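Local structure of zinc uptake regulation protein (4MTE) at residues D[86-89]-D[90-93]. The protein represses zinc-uptake genes, the znuACB operon among them, by binding their operator DNA with zinc as cofactor. Numbering follows the deposited sequence.
Sequences VLCH and LFDQ. With ZN (zinc ion), chain N.
At the edge of the Phe-91 ring sit two atoms of the preceding residues: Leu-87 CD1, 4.4 Å from Phe-91 CE2, and Cys-88 SG, 5.5 Å from the ring centroid and 79° off its normal. This is a metal-binding turn in a winged-helix repressor of the Fur family: the chain leaves strand 84-87 and at once supplies a zinc ligand. The carbonyl of Cys-88 approaches the ring obliquely, its O 3.1 Å from Phe-91 CD2, while outside the turn the ring meets that of Phe-75 and packs on helix 6-20. With its sulfur anti to the backbone N (chi1 172°), Cys-88 reaches the zinc ion at 2.2 Å from SG; His-77, His-96 and Glu-111 complete the site. The same sulfur accepts a weak hydrogen bond from Leu-90 N, 3.3 Å from SG and bent to 144°. This second-shell N-H would probably draw some negative charge off the sulfur, consistent with the way backbone amides can moderate a cysteine ligand. Phe-91 holds its CG between backbone N and carbonyl carbon, which directs the ring toward Leu-87, whereas the Leu-90 side chain folds back over the preceding peptide, its CD2 3.2 Å from His-89 O. An alanine in place of Leu-90 would probably keep the backbone N-H bond to sulfur but is likely to open a gap beside the zinc ligands His-96 and Glu-111 and to lose the packing over the His-89 carbonyl. Farther along, Asp-92 OD2 is hydrogen-bonded to Thr-4 OG1, while its other oxygen, OD1, takes a weak bond from Gln-93 N at 3.2 Å.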
ATOM      1  N   VAL D  86       9.379  11.474  20.386  1.00 53.49           N
ATOM      2  CA  VAL D  86      10.533  11.382  21.270  1.00 49.28           C
ATOM      3  C   VAL D  86      10.330  12.177  22.554  1.00 49.68           C
ATOM      4  O   VAL D  86       9.694  13.231  22.561  1.00 40.68           O
ATOM      5  CB  VAL D  86      11.825  11.857  20.564  1.00 50.02           C
ATOM      6  CG1 VAL D  86      11.778  13.362  20.288  1.00 44.51           C
ATOM      7  CG2 VAL D  86      13.050  11.481  21.390  1.00 50.64           C
ATOM      8  N   LEU D  87      10.879  11.650  23.643  1.00 47.64           N
ATOM      9  CA  LEU D  87      10.852  12.333  24.923  1.00 44.56           C
ATOM     10  C   LEU D  87      11.642  13.632  24.822  1.00 34.62           C
ATOM     11  O   LEU D  87      12.674  13.692  24.152  1.00 33.59           O
ATOM     12  CB  LEU D  87      11.456  11.438  26.005  1.00 56.74           C
ATOM     13  CG  LEU D  87      11.416  11.965  27.442  1.00 48.25           C
ATOM     14  CD1 LEU D  87       9.982  12.056  27.950  1.00 49.41           C
ATOM     15  CD2 LEU D  87      12.256  11.079  28.346  1.00 52.13           C
ATOM     16  N   CYS D  88      11.139  14.677  25.468  1.00 42.44           N
ATOM     17  CA  CYS D  88      11.870  15.930  25.587  1.00 56.78           C
ATOM     18  C   CYS D  88      12.788  15.860  26.801  1.00 49.60           C
ATOM     19  O   CYS D  88      12.337  15.564  27.907  1.00 54.48           O
ATOM     20  CB  CYS D  88      10.900  17.099  25.742  1.00 57.31           C
ATOM     21  SG  CYS D  88      11.710  18.658  26.125  1.00 52.19           S
ATOM     22  N   HIS D  89      14.075  16.122  26.590  1.00 61.34           N
ATOM     23  CA  HIS D  89      15.057  16.103  27.672  1.00 71.38           C
ATOM     24  C   HIS D  89      15.361  17.523  28.136  1.00 63.49           C
ATOM     25  O   HIS D  89      16.440  17.791  28.662  1.00 74.33           O
ATOM     26  CB  HIS D  89      16.343  15.416  27.207  1.00 52.24           C
ATOM     27  CG  HIS D  89      16.143  14.000  26.762  1.00 63.59           C
ATOM     28  ND1 HIS D  89      16.218  12.930  27.627  1.00 72.01           N
ATOM     29  CD2 HIS D  89      15.868  13.481  25.542  1.00 62.96           C
ATOM     30  CE1 HIS D  89      15.997  11.811  26.959  1.00 64.26           C
ATOM     31  NE2 HIS D  89      15.782  12.117  25.693  1.00 73.08           N
ATOM     32  N   LEU D  90      14.397  18.422  27.948  1.00 61.48           N
ATOM     33  CA  LEU D  90      14.593  19.843  28.224  1.00 65.94           C
ATOM     34  C   LEU D  90      13.332  20.530  28.746  1.00 66.48           C
ATOM     35  O   LEU D  90      13.194  21.743  28.603  1.00 78.85           O
ATOM     36  CB  LEU D  90      15.036  20.566  26.947  1.00 67.68           C
ATOM     37  CG  LEU D  90      16.315  20.106  26.247  1.00 73.27           C
ATOM     38  CD1 LEU D  90      16.441  20.826  24.913  1.00 64.52           C
ATOM     39  CD2 LEU D  90      17.535  20.365  27.119  1.00 69.35           C
ATOM     40  N   PHE D  91      12.412  19.775  29.341  1.00 70.39           N
ATOM     41  CA  PHE D  91      11.166  20.370  29.828  1.00 66.32           C
ATOM     42  C   PHE D  91      11.251  20.771  31.302  1.00 84.02           C
ATOM     43  O   PHE D  91      10.286  21.289  31.866  1.00 79.23           O
ATOM     44  CB  PHE D  91       9.961  19.448  29.568  1.00 54.58           C
ATOM     45  CG  PHE D  91       9.987  18.151  30.338  1.00 56.63           C
ATOM     46  CD1 PHE D  91       9.754  18.128  31.703  1.00 60.57           C
ATOM     47  CD2 PHE D  91      10.206  16.949  29.685  1.00 62.26           C
ATOM     48  CE1 PHE D  91       9.770  16.938  32.404  1.00 65.55           C
ATOM     49  CE2 PHE D  91      10.217  15.757  30.383  1.00 55.15           C
ATOM     50  CZ  PHE D  91       9.998  15.752  31.743  1.00 56.51           C
ATOM     51  N   ASP D  92      12.404  20.533  31.920  1.00112.33           N
ATOM     52  CA  ASP D  92      12.635  20.959  33.300  1.00117.33           C
ATOM     53  C   ASP D  92      12.814  22.476  33.372  1.00106.51           C
ATOM     54  O   ASP D  92      12.609  23.087  34.422  1.00100.86           O
ATOM     55  CB  ASP D  92      13.853  20.245  33.902  1.00103.59           C
ATOM     56  CG  ASP D  92      15.062  20.270  32.987  1.00 90.47           C
ATOM     57  OD1 ASP D  92      14.882  20.431  31.762  1.00 98.82           O
ATOM     58  OD2 ASP D  92      16.194  20.118  33.494  1.00 99.06           O
ATOM     59  N   GLN D  93      13.196  23.071  32.246  1.00101.50           N
ATOM     60  CA  GLN D  93      13.286  24.522  32.111  1.00119.89           C
ATOM     61  C   GLN D  93      11.967  25.040  31.540  1.00125.24           C
ATOM     62  O   GLN D  93      11.119  24.243  31.133  1.00121.94           O
ATOM     63  CB  GLN D  93      14.446  24.889  31.179  1.00109.75           C
ATOM     64  CG  GLN D  93      14.357  24.269  29.793  1.00109.05           C
ATOM     65  CD  GLN D  93      15.402  24.807  28.835  1.00120.40           C
ATOM     66  OE1 GLN D  93      15.104  25.114  27.681  1.00118.64           O
ATOM     67  NE2 GLN D  93      16.639  24.916  29.309  1.00119.14           N
TER
HETATM   68 ZN    ZN N 202      12.213  19.512  24.124  1.00 52.81          ZN